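Long-range contacts in xylose isomerase-like TIM barrel (PDB 2QW5), which binds zinc and D-xylose in the mouth of a TIM barrel and is probably a sugar or sugar phosphate isomerase or epimerase: residues T8-I13 and G44-E49; I84-G89 and A119-E124; I125-I130 and A181-T186; D216-I221 and P251-L256; H244-S249 and G276-E281. All coordinates share one frame; numbering follows the deposited sequence.

Interaction 1. Residues T8-I13 and G44-E49; sequences TSDIYI and GYSGFE
Two tyrosine rings flank the junction of T8-I13 with G44-E49. One face of the Tyr-12 ring lies on Gly-47, whose CA stands 3.7 Å from the ring centroid in a CH-pi contact, while Ser-46 OG sits at its edge. The Tyr-45 ring takes Ile-13 CB over one face, CB to CE1 3.5 Å, and has Ile-11 O near its plane. Glycine suits position 47 because a side chain there would run into Tyr-12. With CG of Tyr-45 beside its backbone N (chi1 -71°), the ring turns back under Ile-13, and its OH bonds to Ala-318 O. Cutting Tyr-45 back to an alanine is likely to strip Ile-13 of the ring face it rests on and Ala-318 O of its donor. Ile-13 CG2 also meets Phe-48 CD1 at 3.5 Å. Backbone bonds tie the segments: Ser-46 N to Ile-11 O (3.1 Å), Ile-13 N to Gly-47 O and Glu-49 N to Ile-13 O. Strands 11-14 and 47-51, joined by helix 27-42, form a beta-alpha-beta unit. Backbone bonds and apolar packing together hold the pair; the buried Glu-49 carboxylate, gripped by Tyr-245 OH and Gln-247 NE2, is probably eased by them in lying beside acidic Glu-281.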
# COMPACT_ATOMS: atom_id res chain seq x y z
N THR A 8 -7.05 32.87 36.10
CA THR A 8 -7.18 31.52 35.51
C THR A 8 -6.97 31.60 33.99
O THR A 8 -7.54 32.49 33.33
CB THR A 8 -8.57 30.86 35.83
OG1 THR A 8 -9.63 31.59 35.19
CG2 THR A 8 -8.82 30.77 37.37
N SER A 9 -6.17 30.68 33.44
CA SER A 9 -5.85 30.69 32.01
C SER A 9 -7.07 30.37 31.11
O SER A 9 -8.07 29.82 31.56
CB SER A 9 -4.68 29.75 31.70
OG SER A 9 -5.04 28.40 31.91
N ASP A 10 -6.97 30.80 29.86
CA ASP A 10 -8.00 30.53 28.84
C ASP A 10 -7.77 29.11 28.34
O ASP A 10 -6.63 28.70 28.08
CB ASP A 10 -7.85 31.49 27.64
CG ASP A 10 -8.38 32.88 27.92
OD1 ASP A 10 -9.08 33.08 28.92
OD2 ASP A 10 -8.11 33.77 27.11
N ILE A 11 -8.86 28.38 28.22
CA ILE A 11 -8.83 27.01 27.74
C ILE A 11 -9.57 26.99 26.41
O ILE A 11 -10.73 27.40 26.34
CB ILE A 11 -9.49 26.00 28.75
CG1 ILE A 11 -8.90 26.14 30.15
CG2 ILE A 11 -9.36 24.53 28.25
CD1 ILE A 11 -7.41 25.98 30.18
N TYR A 12 -8.89 26.51 25.37
CA TYR A 12 -9.47 26.36 24.03
C TYR A 12 -9.72 24.88 23.76
O TYR A 12 -9.26 24.04 24.53
CB TYR A 12 -8.48 26.86 22.97
CG TYR A 12 -8.22 28.35 22.89
CD1 TYR A 12 -8.57 29.26 23.92
CD2 TYR A 12 -7.46 28.86 21.81
CE1 TYR A 12 -8.24 30.64 23.80
CE2 TYR A 12 -7.15 30.21 21.71
CZ TYR A 12 -7.54 31.09 22.69
OH TYR A 12 -7.20 32.42 22.56
N ILE A 13 -10.47 24.57 22.73
CA ILE A 13 -10.63 23.19 22.25
C ILE A 13 -10.51 23.12 20.74
O ILE A 13 -10.97 24.00 20.03
CB ILE A 13 -11.94 22.56 22.75
CG1 ILE A 13 -11.98 21.07 22.39
CG2 ILE A 13 -13.15 23.38 22.26
CD1 ILE A 13 -13.07 20.26 23.14
N GLY A 44 -17.09 26.22 29.48
CA GLY A 44 -16.04 27.15 29.87
C GLY A 44 -14.97 27.43 28.84
O GLY A 44 -14.04 28.15 29.13
N TYR A 45 -15.10 26.87 27.64
CA TYR A 45 -14.11 27.10 26.57
C TYR A 45 -14.27 28.53 26.08
O TYR A 45 -15.40 28.98 25.88
CB TYR A 45 -14.28 26.09 25.42
CG TYR A 45 -13.86 24.68 25.79
CD1 TYR A 45 -12.51 24.35 25.88
CD2 TYR A 45 -14.82 23.66 26.02
CE1 TYR A 45 -12.10 23.08 26.22
CE2 TYR A 45 -14.42 22.37 26.34
CZ TYR A 45 -13.05 22.07 26.42
OH TYR A 45 -12.63 20.81 26.77
N SER A 46 -13.15 29.23 25.94
CA SER A 46 -13.08 30.62 25.49
C SER A 46 -12.47 30.82 24.09
O SER A 46 -12.45 31.94 23.55
CB SER A 46 -12.32 31.43 26.52
OG SER A 46 -11.00 31.00 26.56
N GLY A 47 -12.00 29.73 23.49
CA GLY A 47 -11.49 29.79 22.14
C GLY A 47 -11.43 28.43 21.47
O GLY A 47 -11.57 27.40 22.12
N PHE A 48 -11.20 28.45 20.16
CA PHE A 48 -11.27 27.21 19.32
C PHE A 48 -10.16 27.12 18.32
O PHE A 48 -9.77 28.15 17.83
CB PHE A 48 -12.64 27.16 18.65
CG PHE A 48 -13.75 27.22 19.64
CD1 PHE A 48 -14.22 26.06 20.25
CD2 PHE A 48 -14.20 28.44 20.09
CE1 PHE A 48 -15.21 26.13 21.26
CE2 PHE A 48 -15.18 28.53 21.11
CZ PHE A 48 -15.67 27.37 21.70
N GLU A 49 -9.62 25.92 18.06
CA GLU A 49 -8.59 25.76 17.04
C GLU A 49 -9.33 25.30 15.81
O GLU A 49 -9.99 24.27 15.85
CB GLU A 49 -7.51 24.71 17.31
CG GLU A 49 -6.92 24.62 18.66
CD GLU A 49 -5.63 23.76 18.65
OE1 GLU A 49 -5.43 22.88 17.74
OE2 GLU A 49 -4.83 23.97 19.55
O HOH W 1 -11.34 29.40 29.02

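Interaction 2. Residues I84-G89 and A119-E124. With XLS (D-xylose), chain C.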
# COMPACT_ATOMS: atom_id res chain seq x y z
N ILE A 84 -9.81 32.47 18.02
CA ILE A 84 -9.52 31.36 17.14
C ILE A 84 -8.02 31.28 16.96
O ILE A 84 -7.38 32.31 16.80
CB ILE A 84 -10.12 31.60 15.75
CG1 ILE A 84 -11.65 31.77 15.81
CG2 ILE A 84 -9.75 30.47 14.74
CD1 ILE A 84 -12.38 30.60 16.33
N SER A 85 -7.48 30.07 17.08
CA SER A 85 -6.13 29.71 16.64
C SER A 85 -6.33 28.78 15.41
O SER A 85 -7.40 28.22 15.21
CB SER A 85 -5.34 29.04 17.75
OG SER A 85 -5.96 27.84 18.16
N THR A 86 -5.32 28.66 14.57
CA THR A 86 -5.40 27.82 13.38
C THR A 86 -4.37 26.70 13.39
O THR A 86 -3.27 26.85 13.97
CB THR A 86 -5.26 28.61 12.07
OG1 THR A 86 -3.96 29.22 12.03
CG2 THR A 86 -6.31 29.62 11.95
N ASN A 87 -4.76 25.59 12.77
CA ASN A 87 -3.90 24.44 12.55
C ASN A 87 -3.69 24.34 11.02
O ASN A 87 -4.64 24.19 10.24
CB ASN A 87 -4.49 23.18 13.14
CG ASN A 87 -3.54 22.03 13.09
OD1 ASN A 87 -3.27 21.51 12.02
ND2 ASN A 87 -3.05 21.60 14.24
N VAL A 88 -2.44 24.42 10.63
CA VAL A 88 -2.04 24.46 9.24
C VAL A 88 -0.83 23.56 9.05
O VAL A 88 0.08 23.60 9.85
CB VAL A 88 -1.66 25.91 8.78
CG1 VAL A 88 -1.08 25.89 7.40
CG2 VAL A 88 -2.92 26.83 8.79
N GLY A 89 -0.85 22.80 7.97
CA GLY A 89 0.25 21.91 7.63
C GLY A 89 0.79 22.10 6.24
O GLY A 89 0.04 22.40 5.31
N ALA A 119 -5.24 35.70 10.51
CA ALA A 119 -5.50 37.10 10.87
C ALA A 119 -6.96 37.47 10.60
O ALA A 119 -7.60 38.08 11.47
CB ALA A 119 -4.54 38.03 10.12
N ALA A 120 -7.52 37.06 9.45
CA ALA A 120 -8.94 37.35 9.09
C ALA A 120 -9.90 36.75 10.08
O ALA A 120 -10.98 37.30 10.30
CB ALA A 120 -9.28 36.90 7.63
N LEU A 121 -9.49 35.63 10.70
CA LEU A 121 -10.25 35.01 11.80
C LEU A 121 -9.97 35.66 13.16
O LEU A 121 -10.41 35.13 14.19
CB LEU A 121 -9.96 33.49 11.85
CG LEU A 121 -10.49 32.62 10.70
CD1 LEU A 121 -9.91 31.23 10.69
CD2 LEU A 121 -11.99 32.52 10.82
N GLY A 122 -9.24 36.79 13.19
CA GLY A 122 -8.85 37.46 14.42
C GLY A 122 -7.78 36.75 15.22
O GLY A 122 -7.50 37.16 16.36
N GLY A 123 -7.15 35.73 14.62
CA GLY A 123 -6.25 34.87 15.32
C GLY A 123 -4.86 35.42 15.39
O GLY A 123 -4.40 36.13 14.49
N GLU A 124 -4.19 35.08 16.49
CA GLU A 124 -2.84 35.49 16.75
C GLU A 124 -1.87 34.32 16.89
O GLU A 124 -0.70 34.51 17.17
CB GLU A 124 -2.90 36.42 17.94
CG GLU A 124 -3.64 37.79 17.49
CD GLU A 124 -3.98 38.79 18.61
OE1 GLU A 124 -4.86 38.49 19.48
OE2 GLU A 124 -3.38 39.88 18.57
C1 XLS C . -1.70 16.24 14.22
C2 XLS C . -1.40 17.37 13.23
C3 XLS C . -2.14 17.22 11.85
C4 XLS C . -2.62 18.53 11.26
O1 XLS C . -0.76 15.68 15.14
O2 XLS C . -1.58 18.65 13.83
O3 XLS C . -3.27 16.36 11.76
O4 XLS C . -1.55 19.43 11.26
O HOH W 2 -9.82 35.17 16.96
O HOH W 3 -5.31 33.10 18.31
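Ile-84 and Gly-123 bring the two backbones together, their CA atoms 5.1 Å apart, where strand 83-87 passes the turn that follows helix 101-120. Gly-122, with positive phi (72°), is the C-prime residue of a Schellman motif ending that helix, and glycine takes up this conformation with little strain. Gly-123 CA then comes to 3.2 Å from Ile-84 O, an approach that a side chain pointing to the strand would block. Two waters carry the polar link between the segments. One accepts from Ile-84 N and donates to Leu-121 O at 2.8 Å; the other donates to Ile-84 O at 2.7 Å and accepts from Glu-124 N. The chain reverses here inside a beta-alpha-beta unit of the TIM barrel, in which strand 83-87 leads through helix 101-120 to strand 125-128. Leucine suits position 121 because it can reach from the helix end to the outer wall of the barrel. Its CD1 branch does the touching, meeting Ile-84 CG2 and Thr-86 CG2 at 4.1 Å each, and the side chains cross at a slant. Thr-86 has CG2 anti to its carbonyl carbon, which turns the methyl to Leu-121, while OG1 bonds to Thr-118 OG1 of helix 101-120. Further along the strand, Asn-87 lies in the sugar pocket. Its CG is anti to the backbone N (chi1 -172°), and the amide meets D-xylose with both ends: OD1 accepts from xylose O4 at 2.8 Å, and ND2 gives a weak bond to xylose O2 at 3.3 Å.

Interaction 3. Residues I125-I130 and A181-T186. With ZN (zinc ion), chain D; XLS (D-xylose), chain C.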
# COMPACT_ATOMS: atom_id res chain seq x y z
N ILE A 125 -2.36 33.10 16.63
CA ILE A 125 -1.55 31.89 16.68
C ILE A 125 -1.91 30.99 15.49
O ILE A 125 -3.08 30.61 15.32
CB ILE A 125 -1.76 31.10 17.97
CG1 ILE A 125 -1.33 31.90 19.22
CG2 ILE A 125 -0.95 29.81 17.94
CD1 ILE A 125 -1.77 31.25 20.53
N MSE A 126 -0.89 30.69 14.67
CA MSE A 126 -0.99 29.70 13.57
C MSE A 126 0.02 28.64 13.94
O MSE A 126 1.24 28.94 14.06
CB MSE A 126 -0.64 30.30 12.22
CG MSE A 126 -0.77 29.31 11.06
SE MSE A 126 -0.56 30.09 9.39
CE MSE A 126 1.14 29.33 8.81
N MSE A 127 -0.45 27.40 14.09
CA MSE A 127 0.41 26.28 14.51
C MSE A 127 0.31 25.09 13.59
O MSE A 127 -0.64 24.98 12.84
CB MSE A 127 0.02 25.80 15.91
CG MSE A 127 -1.46 25.35 16.01
SE MSE A 127 -1.59 23.87 17.09
CE MSE A 127 -0.66 22.49 16.08
N GLY A 128 1.31 24.22 13.65
CA GLY A 128 1.22 22.94 12.98
C GLY A 128 2.52 22.53 12.33
O GLY A 128 3.53 23.16 12.57
N PRO A 129 2.47 21.43 11.54
CA PRO A 129 3.62 20.87 10.84
C PRO A 129 3.91 21.62 9.52
O PRO A 129 3.74 21.08 8.41
CB PRO A 129 3.19 19.42 10.62
CG PRO A 129 1.69 19.53 10.46
CD PRO A 129 1.25 20.61 11.32
N ILE A 130 4.46 22.84 9.68
CA ILE A 130 4.70 23.76 8.58
C ILE A 130 6.15 23.75 8.00
O ILE A 130 6.49 24.64 7.21
CB ILE A 130 4.24 25.20 8.93
CG1 ILE A 130 5.02 25.80 10.11
CG2 ILE A 130 2.66 25.21 9.24
CD1 ILE A 130 4.75 27.25 10.36
N ALA A 181 3.66 28.80 15.44
CA ALA A 181 3.99 27.74 16.44
C ALA A 181 4.16 26.41 15.74
O ALA A 181 3.19 25.71 15.51
CB ALA A 181 2.93 27.67 17.51
N ILE A 182 5.43 26.06 15.41
CA ILE A 182 5.79 24.80 14.76
C ILE A 182 5.66 23.66 15.77
O ILE A 182 6.07 23.78 16.92
CB ILE A 182 7.22 24.79 14.19
CG1 ILE A 182 7.46 25.93 13.18
CG2 ILE A 182 7.51 23.45 13.46
CD1 ILE A 182 8.99 26.11 12.74
N GLU A 183 5.11 22.53 15.31
CA GLU A 183 4.79 21.41 16.19
C GLU A 183 5.72 20.20 16.01
O GLU A 183 5.81 19.66 14.91
CB GLU A 183 3.33 20.99 15.93
CG GLU A 183 2.79 19.99 16.97
CD GLU A 183 1.38 19.53 16.69
OE1 GLU A 183 0.92 19.72 15.53
OE2 GLU A 183 0.76 18.97 17.65
N PRO A 184 6.43 19.78 17.09
CA PRO A 184 7.08 18.47 17.07
C PRO A 184 5.94 17.45 17.11
O PRO A 184 5.02 17.62 17.92
CB PRO A 184 7.87 18.43 18.38
CG PRO A 184 7.86 19.82 18.90
CD PRO A 184 6.65 20.46 18.38
N ILE A 185 5.96 16.49 16.20
CA ILE A 185 4.89 15.47 16.07
C ILE A 185 5.55 14.11 16.11
O ILE A 185 6.58 13.93 15.50
CB ILE A 185 4.11 15.68 14.76
CG1 ILE A 185 3.21 16.92 14.89
CG2 ILE A 185 3.25 14.47 14.38
CD1 ILE A 185 2.52 17.37 13.62
N THR A 186 4.93 13.15 16.78
CA THR A 186 5.45 11.80 16.93
C THR A 186 5.83 11.14 15.62
O THR A 186 5.21 11.38 14.59
CB THR A 186 4.44 10.86 17.66
OG1 THR A 186 5.02 9.55 17.78
CG2 THR A 186 3.09 10.74 16.94
ZN ZN D . -1.25 18.76 18.34
C1 XLS C . -1.70 16.24 14.22
C2 XLS C . -1.40 17.37 13.23
C3 XLS C . -2.14 17.22 11.85
C4 XLS C . -2.62 18.53 11.26
O1 XLS C . -0.76 15.68 15.14
O2 XLS C . -1.58 18.65 13.83
O3 XLS C . -3.27 16.36 11.76
O4 XLS C . -1.55 19.43 11.26
O HOH W 4 -1.41 17.17 17.09
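Gly-128 O is gripped twice, by Glu-183 N across the contact at 3.2 Å, from above the carbonyl plane, and weakly by Ile-130 N of its own segment. The backbones pair in parallel: Ala-181 N donates to Met-126 O at 2.8 Å in a nearly straight bond (171°), and Gly-128 N donates to Ala-181 O. Gly-128 has phi 140°, where a side chain would be jammed against the preceding carbonyl and the Pro-129 ring. Glu-183 carries its carboxylate between metal and sugar: OE2 binds the zinc ion at 2.1 Å, and OE1 accepts a hydrogen bond from D-xylose O2 at 3.2 Å. Its chain is extended, with CG anti to the backbone N (chi1 -169°), a reach that carries the charge from the strand end to the metal. The selenomethionine Met-127 bends over it from the neighbouring strand, bringing CE to 3.2 Å from Glu-183 OE1. A long, flexible side chain suits this place, since its turns at chi2 and chi3 lay the methyl against the carboxylate. Nearer the backbone, Met-127 CB packs on Ala-181 CB at 3.8 Å, the small alanine letting the strands run close. Pro-129 centres an inverse gamma turn, and its CB meets Ile-185 CD1 at 3.7 Å. On the face that bears Ile-182, Ile-130 from the following loop crosses that side chain at about a right angle, CG1 to CG1 3.9 Å. Metal and sugar ligands gathered where strands give way to loops are typical of a TIM-barrel active-site mouth, here with the zinc completed by Asp-216, Gln-247, Glu-281 and a water.

Interaction 4. Residues D216-I221 and P251-L256. With ZN (zinc ion), chain D; XLS (D-xylose), chain C.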
# COMPACT_ATOMS: atom_id res chain seq x y z
N ASP A 216 2.88 20.04 22.51
CA ASP A 216 1.67 19.20 22.63
C ASP A 216 2.11 18.02 23.51
O ASP A 216 3.09 17.33 23.16
CB ASP A 216 1.26 18.75 21.24
CG ASP A 216 0.13 17.70 21.22
OD1 ASP A 216 0.18 16.71 21.98
OD2 ASP A 216 -0.76 17.84 20.37
N SER A 217 1.40 17.80 24.62
CA SER A 217 1.75 16.76 25.60
C SER A 217 1.76 15.33 25.03
O SER A 217 2.63 14.54 25.42
CB SER A 217 0.81 16.82 26.81
OG SER A 217 -0.56 16.59 26.43
N ALA A 218 0.84 15.01 24.10
CA ALA A 218 0.81 13.68 23.44
C ALA A 218 2.12 13.42 22.68
O ALA A 218 2.73 12.35 22.86
CB ALA A 218 -0.37 13.55 22.48
N HIS A 219 2.56 14.40 21.89
CA HIS A 219 3.85 14.29 21.15
C HIS A 219 5.06 14.30 22.06
O HIS A 219 6.03 13.55 21.78
CB HIS A 219 3.99 15.32 20.04
CG HIS A 219 2.87 15.28 19.06
ND1 HIS A 219 2.43 14.12 18.47
CD2 HIS A 219 2.10 16.27 18.57
CE1 HIS A 219 1.40 14.39 17.69
NE2 HIS A 219 1.22 15.70 17.68
N GLU A 220 5.01 15.08 23.14
CA GLU A 220 6.15 15.13 24.10
C GLU A 220 6.34 13.78 24.80
O GLU A 220 7.46 13.25 24.87
CB GLU A 220 5.96 16.24 25.13
CG GLU A 220 7.12 16.40 26.15
CD GLU A 220 8.45 16.61 25.48
OE1 GLU A 220 8.47 17.30 24.44
OE2 GLU A 220 9.48 16.10 25.99
N ILE A 221 5.24 13.18 25.24
CA ILE A 221 5.29 11.89 25.92
C ILE A 221 5.73 10.77 24.97
O ILE A 221 6.56 9.95 25.38
CB ILE A 221 3.94 11.55 26.54
CG1 ILE A 221 3.65 12.40 27.79
CG2 ILE A 221 3.95 10.05 27.05
CD1 ILE A 221 4.37 13.83 27.98
N PRO A 251 -2.04 10.49 25.37
CA PRO A 251 -1.26 9.69 24.38
C PRO A 251 -2.05 9.04 23.25
O PRO A 251 -1.56 9.01 22.11
CB PRO A 251 -0.62 8.61 25.26
CG PRO A 251 -0.41 9.32 26.58
CD PRO A 251 -1.71 10.08 26.75
N ASP A 252 -3.27 8.58 23.54
CA ASP A 252 -4.11 7.97 22.51
C ASP A 252 -4.92 8.98 21.69
O ASP A 252 -5.65 8.58 20.81
CB ASP A 252 -4.99 6.85 23.09
CG ASP A 252 -6.33 7.33 23.65
OD1 ASP A 252 -6.46 8.52 23.99
OD2 ASP A 252 -7.24 6.48 23.74
N ARG A 253 -4.82 10.26 22.05
CA ARG A 253 -5.47 11.42 21.42
C ARG A 253 -6.98 11.47 21.65
O ARG A 253 -7.60 12.30 21.04
CB ARG A 253 -5.17 11.58 19.92
CG ARG A 253 -3.78 11.26 19.45
CD ARG A 253 -2.65 11.86 20.20
NE ARG A 253 -2.63 13.32 20.26
CZ ARG A 253 -2.16 14.17 19.34
NH1 ARG A 253 -1.73 13.78 18.12
NH2 ARG A 253 -2.21 15.46 19.62
N GLY A 254 -7.51 10.65 22.55
CA GLY A 254 -8.95 10.57 22.84
C GLY A 254 -9.34 11.26 24.15
O GLY A 254 -9.14 12.46 24.29
N ALA A 255 -9.85 10.48 25.12
CA ALA A 255 -10.37 10.99 26.39
C ALA A 255 -9.25 11.57 27.24
O ALA A 255 -8.32 10.87 27.58
CB ALA A 255 -11.10 9.92 27.16
N LEU A 256 -9.36 12.84 27.60
CA LEU A 256 -8.28 13.51 28.36
C LEU A 256 -8.30 13.17 29.87
O LEU A 256 -7.26 13.18 30.54
CB LEU A 256 -8.33 15.01 28.07
CG LEU A 256 -7.22 15.94 28.56
CD1 LEU A 256 -5.84 15.49 28.05
CD2 LEU A 256 -7.57 17.37 28.14
ZN ZN D . -1.25 18.76 18.34
C1 XLS C . -1.70 16.24 14.22
C2 XLS C . -1.40 17.37 13.23
C3 XLS C . -2.14 17.22 11.85
C4 XLS C . -2.62 18.53 11.26
O1 XLS C . -0.76 15.68 15.14
O2 XLS C . -1.58 18.65 13.83
O3 XLS C . -3.27 16.36 11.76
O4 XLS C . -1.55 19.43 11.26
O HOH W 4 -1.41 17.17 17.09
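Arg-253 reaches over Ala-218, and these two residues, with Pro-251, account for most of the surface buried here. The arginine bends at chi2 and chi3, which folds its guanidinium back over the start of helix 217-223. Ala-218 CB sits beneath one face of that group, 3.2 Å from Arg-253 NE; alanine's single methyl lets the guanidinium lie this close. Arg-253 NH2 lies 2.9 Å from Asp-216 OD2, but the carboxylate and guanidinium planes stand 74° apart, and the salt bridge with OD1 at 3.6 Å is one of charge alone. Asp-216 OD2 binds the zinc ion at 2.3 Å, while OD1 caps the helix through weak bonds from Ala-218 N and His-219 N; aspartate suits both tasks. Arg-253 NH1 approaches His-219 CE1 at 3.2 Å with the two planes steeply inclined. His-219 NE2 donates to D-xylose O1 at 3.2 Å, and Arg-253 NH2 gives a bond to the zinc-bound water. Pro-251, compact and rigid, sets its ring against Ile-221, CG to CG2 4.4 Å. The arrangement places helix 217-223, directly after strand 211-216, against the loop leading to helix 263-273; Ser-249, just after strand 243-248, bonds through OG to Arg-253 NE, and Trp-260 of the second subunit packs on Ile-221.

Interaction 5. Residues H244-S249 and G276-E281; sequences HYVQVS and GPIAVE. With ZN (zinc ion), chain D.
Val-248 N donates to Ala-279 O at 2.8 Å in the tight part of this contact, where parallel strands 243-248 and 278-280 are bonded from Val-246 onward. Ala-279 N donates to Val-246 O in a nearly straight bond (172°), and Glu-281 N to Val-248 O. Beyond them Ser-249 OG donates to Glu-281 O at 2.6 Å, its hydroxyl brought there by lying anti to the backbone N (chi1 -169°). On the face bearing the valines, Val-248 CG2 meets Val-280 CG2 at 4.1 Å; branched side chains suit this strand surface under the helices. The opposite end is looser: Pro-277, partly exposed, meets the Tyr-245 ring with CG 4.0 Å from CE1. Inside the barrel Ala-279 is small enough for its CB to lie 3.2 Å from Tyr-245 OH, which bonds to Glu-49 and Ser-85. A phenylalanine in place of Tyr-245 would probably leave Glu-49 and Ser-85 without the hydroxyl that links them. Further up, Gln-247 OE1 and Glu-281 OE1 bind the zinc ion at 2.4 Å and 2.1 Å respectively, with amide and carboxylate planes 61° apart. Gln-247 NE2 bonds to Glu-49 OE2, which fixes the rotation of the amide and leaves its oxygen for the metal. A neutral amide beside acidic ligands probably limits the negative charge crowded round the zinc, while Glu-49, bonded to Gln-247 NE2, probably serves as a second-shell residue that orients the amide.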
# COMPACT_ATOMS: atom_id res chain seq x y z
N HIS A 244 5.25 29.76 21.99
CA HIS A 244 4.04 30.44 21.56
C HIS A 244 2.72 29.81 21.90
O HIS A 244 1.69 30.50 21.85
CB HIS A 244 4.10 30.67 20.05
CG HIS A 244 5.27 31.50 19.61
ND1 HIS A 244 5.81 32.50 20.38
CD2 HIS A 244 5.93 31.55 18.43
CE1 HIS A 244 6.79 33.09 19.72
NE2 HIS A 244 6.87 32.55 18.52
N TYR A 245 2.70 28.52 22.21
CA TYR A 245 1.42 27.81 22.39
C TYR A 245 1.62 26.48 23.09
O TYR A 245 2.70 25.92 23.04
CB TYR A 245 0.82 27.58 21.01
CG TYR A 245 -0.65 27.25 20.92
CD1 TYR A 245 -1.64 28.06 21.50
CD2 TYR A 245 -1.08 26.20 20.12
CE1 TYR A 245 -3.03 27.78 21.30
CE2 TYR A 245 -2.44 25.92 19.93
CZ TYR A 245 -3.39 26.70 20.51
OH TYR A 245 -4.71 26.37 20.32
N VAL A 246 0.55 25.96 23.70
CA VAL A 246 0.61 24.71 24.48
C VAL A 246 -0.71 23.97 24.28
O VAL A 246 -1.78 24.59 24.36
CB VAL A 246 0.81 24.96 25.99
CG1 VAL A 246 0.67 23.66 26.80
CG2 VAL A 246 2.18 25.55 26.27
N GLN A 247 -0.61 22.66 23.99
CA GLN A 247 -1.73 21.76 23.80
C GLN A 247 -1.69 20.59 24.80
O GLN A 247 -0.63 20.01 25.06
CB GLN A 247 -1.76 21.22 22.40
CG GLN A 247 -1.97 22.23 21.35
CD GLN A 247 -2.03 21.58 20.00
OE1 GLN A 247 -1.20 20.75 19.67
NE2 GLN A 247 -3.05 21.91 19.22
N VAL A 248 -2.85 20.29 25.39
CA VAL A 248 -3.00 19.15 26.30
C VAL A 248 -3.81 18.13 25.51
O VAL A 248 -4.90 18.43 24.99
CB VAL A 248 -3.62 19.49 27.68
CG1 VAL A 248 -2.58 20.29 28.50
CG2 VAL A 248 -4.95 20.24 27.54
N SER A 249 -3.24 16.93 25.42
CA SER A 249 -3.80 15.83 24.64
C SER A 249 -3.26 14.54 25.20
O SER A 249 -2.03 14.45 25.42
CB SER A 249 -3.34 15.95 23.19
OG SER A 249 -4.05 15.06 22.36
N GLY A 276 -0.07 32.07 27.94
CA GLY A 276 -1.00 32.02 26.82
C GLY A 276 -2.13 31.01 27.03
O GLY A 276 -2.26 30.44 28.09
N PRO A 277 -2.95 30.79 26.00
CA PRO A 277 -4.04 29.83 26.10
C PRO A 277 -3.55 28.37 26.07
O PRO A 277 -2.55 28.10 25.41
CB PRO A 277 -4.88 30.13 24.86
CG PRO A 277 -3.95 30.71 23.89
CD PRO A 277 -2.92 31.45 24.68
N ILE A 278 -4.26 27.48 26.77
CA ILE A 278 -3.97 26.03 26.82
C ILE A 278 -5.07 25.35 26.01
O ILE A 278 -6.21 25.45 26.39
CB ILE A 278 -3.99 25.47 28.27
CG1 ILE A 278 -2.91 26.13 29.15
CG2 ILE A 278 -3.79 23.95 28.27
CD1 ILE A 278 -1.50 25.81 28.73
N ALA A 279 -4.72 24.70 24.88
CA ALA A 279 -5.74 24.06 24.02
C ALA A 279 -5.91 22.56 24.27
O ALA A 279 -4.96 21.84 24.33
CB ALA A 279 -5.44 24.28 22.59
N VAL A 280 -7.16 22.13 24.45
CA VAL A 280 -7.52 20.72 24.54
C VAL A 280 -7.58 20.23 23.09
O VAL A 280 -8.38 20.72 22.32
CB VAL A 280 -8.93 20.54 25.20
CG1 VAL A 280 -9.46 19.10 24.99
CG2 VAL A 280 -8.86 20.93 26.67
N GLU A 281 -6.70 19.29 22.72
CA GLU A 281 -6.69 18.75 21.36
C GLU A 281 -7.03 17.25 21.35
O GLU A 281 -6.19 16.40 21.58
CB GLU A 281 -5.37 19.00 20.67
CG GLU A 281 -5.52 18.78 19.15
CD GLU A 281 -4.25 18.99 18.42
OE1 GLU A 281 -3.25 18.39 18.89
OE2 GLU A 281 -4.25 19.70 17.39
ZN ZN D . -1.25 18.76 18.34
O HOH W 4 -1.41 17.17 17.09

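How the interactions relate
All five contacts are largely buried and belong to one barrel, but their chemistry changes with place. Interactions 1, 3 and 5 pair neighbouring parallel strands by backbone bonds; interaction 2 sets a helix end against a strand through waters and apolar groups, and interaction 4 joins a helix start to a loop with charged groups and borders another subunit. Interaction 3 lies deepest, its centre about 5 Å from that of the chain, and interaction 1 farthest out, at about 14 Å. Strands 278-280 and 11-14 are neighbours, bringing interactions 5 and 1 together, and strand 83-87 of interaction 2 lies between strands 47-51 and 125-128. Interactions 3, 4 and 5 share the zinc ion; 2, 3 and 4 touch D-xylose.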